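Local coordinates for putative immunoglobulin-blocking virulence protein (Mycoplasma mycoides subsp. capri, PDB 7ADK), which probably binds host immunoglobulins and blocks their action, as a virulence factor of the mycoplasma, at residues V576-Q587 with P596-P606. Residues are numbered along the deposited sequence; the frame is centred on the assembly and turned at random.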
loop_
_atom_site.group_PDB
_atom_site.type_symbol
_atom_site.label_atom_id
_atom_site.label_comp_id
_atom_site.label_asym_id
_atom_site.label_seq_id
_atom_site.Cartn_x
_atom_site.Cartn_y
_atom_site.Cartn_z
ATOM N N VAL A 576 -29.277 -6.309 -14.935
ATOM C CA VAL A 576 -28.948 -5.418 -13.830
ATOM C C VAL A 576 -29.665 -4.077 -13.959
ATOM O O VAL A 576 -30.301 -3.601 -13.024
ATOM C CB VAL A 576 -27.434 -5.224 -13.797
ATOM C CG1 VAL A 576 -27.032 -4.376 -12.621
ATOM C CG2 VAL A 576 -26.726 -6.561 -13.722
ATOM N N TYR A 577 -29.583 -3.461 -15.134
ATOM C CA TYR A 577 -30.048 -2.101 -15.334
ATOM C C TYR A 577 -31.569 -1.965 -15.390
ATOM O O TYR A 577 -32.034 -0.860 -15.139
ATOM C CB TYR A 577 -29.332 -1.498 -16.555
ATOM C CG TYR A 577 -27.813 -1.292 -16.438
ATOM C CD1 TYR A 577 -27.164 -1.303 -15.187
ATOM C CD2 TYR A 577 -27.033 -1.054 -17.590
ATOM C CE1 TYR A 577 -25.787 -1.085 -15.083
ATOM C CE2 TYR A 577 -25.642 -0.846 -17.488
ATOM C CZ TYR A 577 -25.013 -0.860 -16.230
ATOM O OH TYR A 577 -23.678 -0.643 -16.111
ATOM N N TYR A 578 -32.358 -3.014 -15.659
ATOM C CA TYR A 578 -33.834 -2.927 -15.718
ATOM C C TYR A 578 -34.613 -4.201 -15.359
ATOM O O TYR A 578 -35.598 -4.091 -14.642
ATOM C CB TYR A 578 -34.312 -2.454 -17.095
ATOM C CG TYR A 578 -33.851 -1.069 -17.505
ATOM C CD1 TYR A 578 -34.450 0.069 -16.934
ATOM C CD2 TYR A 578 -32.802 -0.919 -18.425
ATOM C CE1 TYR A 578 -33.989 1.353 -17.274
ATOM C CE2 TYR A 578 -32.335 0.359 -18.761
ATOM C CZ TYR A 578 -32.931 1.497 -18.192
ATOM O OH TYR A 578 -32.458 2.717 -18.531
ATOM N N ALA A 579 -34.231 -5.388 -15.824
ATOM C CA ALA A 579 -35.067 -6.584 -15.662
ATOM C C ALA A 579 -35.109 -7.128 -14.218
ATOM O O ALA A 579 -36.111 -7.707 -13.808
ATOM C CB ALA A 579 -34.610 -7.659 -16.643
ATOM N N ARG A 580 -34.049 -6.933 -13.427
ATOM C CA ARG A 580 -33.978 -7.260 -11.992
ATOM C C ARG A 580 -33.630 -6.036 -11.136
ATOM O O ARG A 580 -33.289 -6.156 -9.969
ATOM C CB ARG A 580 -33.029 -8.447 -11.755
ATOM C CG ARG A 580 -33.563 -9.760 -12.326
ATOM C CD ARG A 580 -32.570 -10.920 -12.232
ATOM N NE ARG A 580 -32.481 -11.463 -10.875
ATOM C CZ ARG A 580 -31.651 -12.394 -10.444
ATOM N NH1 ARG A 580 -31.712 -12.785 -9.218
ATOM N NH2 ARG A 580 -30.765 -12.976 -11.196
ATOM N N ASN A 581 -33.717 -4.824 -11.683
ATOM C CA ASN A 581 -33.244 -3.609 -11.029
ATOM C C ASN A 581 -33.967 -3.294 -9.711
ATOM O O ASN A 581 -33.392 -2.643 -8.848
ATOM C CB ASN A 581 -33.367 -2.450 -12.022
ATOM C CG ASN A 581 -32.965 -1.103 -11.456
ATOM O OD1 ASN A 581 -31.815 -0.717 -11.436
ATOM N ND2 ASN A 581 -33.908 -0.320 -11.009
ATOM N N ASN A 582 -35.221 -3.689 -9.514
ATOM C CA ASN A 582 -35.913 -3.366 -8.267
ATOM C C ASN A 582 -35.366 -4.135 -7.046
ATOM O O ASN A 582 -35.674 -3.776 -5.917
ATOM C CB ASN A 582 -37.427 -3.498 -8.472
ATOM C CG ASN A 582 -37.917 -4.917 -8.532
ATOM O OD1 ASN A 582 -37.351 -5.769 -9.197
ATOM N ND2 ASN A 582 -38.971 -5.204 -7.829
ATOM N N GLU A 583 -34.532 -5.154 -7.243
ATOM C CA GLU A 583 -33.842 -5.892 -6.183
ATOM C C GLU A 583 -32.604 -5.142 -5.660
ATOM O O GLU A 583 -31.864 -4.580 -6.463
ATOM C CB GLU A 583 -33.346 -7.252 -6.684
ATOM C CG GLU A 583 -34.392 -8.147 -7.354
ATOM C CD GLU A 583 -33.783 -9.447 -7.904
ATOM O OE1 GLU A 583 -32.812 -9.961 -7.301
ATOM O OE2 GLU A 583 -34.282 -9.984 -8.910
ATOM N N PRO A 584 -32.277 -5.196 -4.355
ATOM C CA PRO A 584 -31.166 -4.429 -3.788
ATOM C C PRO A 584 -29.765 -4.737 -4.327
ATOM O O PRO A 584 -28.927 -3.849 -4.398
ATOM C CB PRO A 584 -31.203 -4.723 -2.297
ATOM C CG PRO A 584 -32.630 -5.153 -2.014
ATOM C CD PRO A 584 -33.051 -5.835 -3.303
ATOM N N PHE A 585 -29.466 -5.980 -4.707
ATOM C CA PHE A 585 -28.121 -6.356 -5.177
ATOM C C PHE A 585 -27.779 -5.706 -6.518
ATOM O O PHE A 585 -26.658 -5.260 -6.752
ATOM C CB PHE A 585 -27.984 -7.881 -5.277
ATOM C CG PHE A 585 -26.588 -8.341 -5.654
ATOM C CD1 PHE A 585 -26.244 -8.568 -6.998
ATOM C CD2 PHE A 585 -25.607 -8.486 -4.660
ATOM C CE1 PHE A 585 -24.940 -8.940 -7.337
ATOM C CE2 PHE A 585 -24.304 -8.859 -5.005
ATOM C CZ PHE A 585 -23.969 -9.089 -6.343
ATOM N N PHE A 586 -28.751 -5.613 -7.422
ATOM C CA PHE A 586 -28.572 -5.023 -8.751
ATOM C C PHE A 586 -28.553 -3.489 -8.755
ATOM O O PHE A 586 -28.385 -2.878 -9.806
ATOM C CB PHE A 586 -29.595 -5.624 -9.719
ATOM C CG PHE A 586 -29.402 -7.110 -9.886
ATOM C CD1 PHE A 586 -28.216 -7.612 -10.434
ATOM C CD2 PHE A 586 -30.348 -8.004 -9.382
ATOM C CE1 PHE A 586 -27.994 -8.994 -10.512
ATOM C CE2 PHE A 586 -30.120 -9.382 -9.432
ATOM C CZ PHE A 586 -28.948 -9.884 -10.004
ATOM N N GLN A 587 -28.660 -2.860 -7.587
ATOM C CA GLN A 587 -28.617 -1.409 -7.430
ATOM C C GLN A 587 -27.220 -0.851 -7.149
ATOM O O GLN A 587 -27.032 0.358 -7.109
ATOM C CB GLN A 587 -29.615 -0.982 -6.354
ATOM C CG GLN A 587 -31.046 -1.214 -6.850
ATOM C CD GLN A 587 -32.078 -1.288 -5.746
ATOM O OE1 GLN A 587 -31.879 -0.894 -4.612
ATOM N NE2 GLN A 587 -33.245 -1.781 -6.053
ATOM N N PRO A 596 -38.747 2.050 -6.160
ATOM C CA PRO A 596 -37.856 1.109 -6.869
ATOM C C PRO A 596 -38.485 0.160 -7.881
ATOM O O PRO A 596 -37.813 -0.319 -8.786
ATOM C CB PRO A 596 -37.156 0.284 -5.791
ATOM C CG PRO A 596 -37.205 1.211 -4.592
ATOM C CD PRO A 596 -38.524 1.944 -4.730
ATOM N N ASP A 597 -39.765 -0.126 -7.708
ATOM C CA ASP A 597 -40.547 -1.052 -8.515
ATOM C C ASP A 597 -41.182 -0.398 -9.754
ATOM O O ASP A 597 -41.424 -1.077 -10.749
ATOM C CB ASP A 597 -41.620 -1.651 -7.602
ATOM C CG ASP A 597 -41.018 -2.262 -6.334
ATOM O OD1 ASP A 597 -40.331 -3.299 -6.439
ATOM O OD2 ASP A 597 -41.235 -1.704 -5.240
ATOM N N LYS A 598 -41.454 0.911 -9.706
ATOM C CA LYS A 598 -42.067 1.683 -10.798
ATOM C C LYS A 598 -41.013 2.393 -11.636
ATOM O O LYS A 598 -40.794 2.046 -12.794
ATOM C CB LYS A 598 -43.132 2.658 -10.254
ATOM C CG LYS A 598 -43.846 3.442 -11.365
ATOM C CD LYS A 598 -44.900 4.399 -10.816
ATOM C CE LYS A 598 -45.581 5.196 -11.923
ATOM N NZ LYS A 598 -46.625 6.086 -11.419
ATOM N N LYS A 599 -40.364 3.406 -11.055
ATOM C CA LYS A 599 -39.402 4.280 -11.740
ATOM C C LYS A 599 -37.996 3.704 -11.638
ATOM O O LYS A 599 -37.141 4.248 -10.949
ATOM C CB LYS A 599 -39.475 5.712 -11.185
ATOM C CG LYS A 599 -40.803 6.418 -11.448
ATOM C CD LYS A 599 -40.723 7.859 -10.960
ATOM C CE LYS A 599 -42.040 8.605 -11.151
ATOM N NZ LYS A 599 -42.234 9.629 -10.109
ATOM N N LEU A 600 -37.730 2.612 -12.343
ATOM C CA LEU A 600 -36.428 1.940 -12.378
ATOM C C LEU A 600 -35.278 2.920 -12.670
ATOM O O LEU A 600 -34.204 2.785 -12.091
ATOM C CB LEU A 600 -36.469 0.807 -13.410
ATOM C CG LEU A 600 -37.041 -0.520 -12.919
ATOM C CD1 LEU A 600 -38.382 -0.433 -12.231
ATOM C CD2 LEU A 600 -37.216 -1.441 -14.100
ATOM N N GLY A 601 -35.514 3.948 -13.481
ATOM C CA GLY A 601 -34.571 5.015 -13.790
ATOM C C GLY A 601 -34.019 5.825 -12.611
ATOM O O GLY A 601 -32.837 6.159 -12.623
ATOM N N GLN A 602 -34.824 6.118 -11.585
ATOM C CA GLN A 602 -34.415 6.919 -10.414
ATOM C C GLN A 602 -33.530 6.155 -9.415
ATOM O O GLN A 602 -32.983 6.739 -8.488
ATOM C CB GLN A 602 -35.655 7.488 -9.707
ATOM C CG GLN A 602 -36.529 8.438 -10.538
ATOM C CD GLN A 602 -35.916 9.807 -10.795
ATOM O OE1 GLN A 602 -34.733 10.011 -10.790
ATOM N NE2 GLN A 602 -36.673 10.808 -11.074
ATOM N N ASN A 603 -33.382 4.851 -9.589
ATOM C CA ASN A 603 -32.631 3.957 -8.726
ATOM C C ASN A 603 -31.157 3.870 -9.120
ATOM O O ASN A 603 -30.805 4.117 -10.270
ATOM C CB ASN A 603 -33.319 2.595 -8.763
ATOM C CG ASN A 603 -34.673 2.658 -8.114
ATOM O OD1 ASN A 603 -34.806 2.413 -6.936
ATOM N ND2 ASN A 603 -35.700 3.090 -8.796
ATOM N N SER A 604 -30.297 3.483 -8.181
ATOM C CA SER A 604 -28.886 3.221 -8.449
ATOM C C SER A 604 -28.664 1.930 -9.244
ATOM O O SER A 604 -29.530 1.067 -9.313
ATOM C CB SER A 604 -28.120 3.229 -7.136
ATOM O OG SER A 604 -26.762 2.945 -7.326
ATOM N N TYR A 605 -27.506 1.819 -9.887
ATOM C CA TYR A 605 -27.054 0.711 -10.725
ATOM C C TYR A 605 -25.521 0.694 -10.714
ATOM O O TYR A 605 -24.936 1.750 -10.504
ATOM C CB TYR A 605 -27.604 0.893 -12.154
ATOM C CG TYR A 605 -27.413 2.266 -12.788
ATOM C CD1 TYR A 605 -28.293 3.305 -12.452
ATOM C CD2 TYR A 605 -26.351 2.523 -13.673
ATOM C CE1 TYR A 605 -28.098 4.598 -12.960
ATOM C CE2 TYR A 605 -26.174 3.806 -14.209
ATOM C CZ TYR A 605 -27.043 4.851 -13.851
ATOM O OH TYR A 605 -26.895 6.082 -14.399
ATOM N N PRO A 606 -24.833 -0.427 -10.981
ATOM C CA PRO A 606 -23.380 -0.455 -11.100
ATOM C C PRO A 606 -22.900 0.334 -12.320
ATOM O O PRO A 606 -23.121 -0.039 -13.471
ATOM C CB PRO A 606 -22.976 -1.923 -11.120
ATOM C CG PRO A 606 -24.232 -2.645 -11.518
ATOM C CD PRO A 606 -25.371 -1.761 -11.053
#
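Y605 turns its ring edge to one face of Y577. The centroids are 5.6 Å apart and the planes stand at 78°, a T-shaped (edge-to-face) pair. P606 O lies at the edge of the Y577 ring, near its plane, and accepts a hydrogen bond from Y577 OH at 2.8 Å. The hydroxyl meets this carbonyl almost end-on. Ring contact and bond probably limit rotation of the Y577 ring. At the edge of the Y578 ring lies L600 CB, 4.1 Å from CD1. The hydroxyl of Y578 bonds to the backbone O of E634.

The proline ring of P606 packs on V576, with CG 3.5 Å from V576 CG1. The same two residues also touch Y517 and L554 of strands 516-517 and 553-555.

N582 ND2 gives a nearly straight hydrogen bond of 2.7 Å to D597 OD1. The oxygen lies in the amide plane, but amide and carboxylate are turned 75° apart. N582 ND2 also bonds to Y167 O, and D597 OD1 and OD2 accept from the backbone N of N169 and H170.

S604 OG, anti to the S604 backbone N (chi1 178°), donates to Q587 O at 2.6 Å, nearly end-on. Q587 NE2 reaches back to N581 O at 2.9 Å, which ties the chain after the turn to a carbonyl inside it. N581 ND2 adds a weak bond to L600 O at 3.3 Å, and R636 NH1 bonds to this oxygen and to Y577 O, bridging the two segments.

R580 to E583 form a type I beta turn just after helix 567-579. The contact lies in the helix-to-strand connection of a beta-alpha-beta crossover (strand 553-555, helix 567-579, strand 608-610) of the parallel sheet, where loop 596-606 packs against the helix end and the turn.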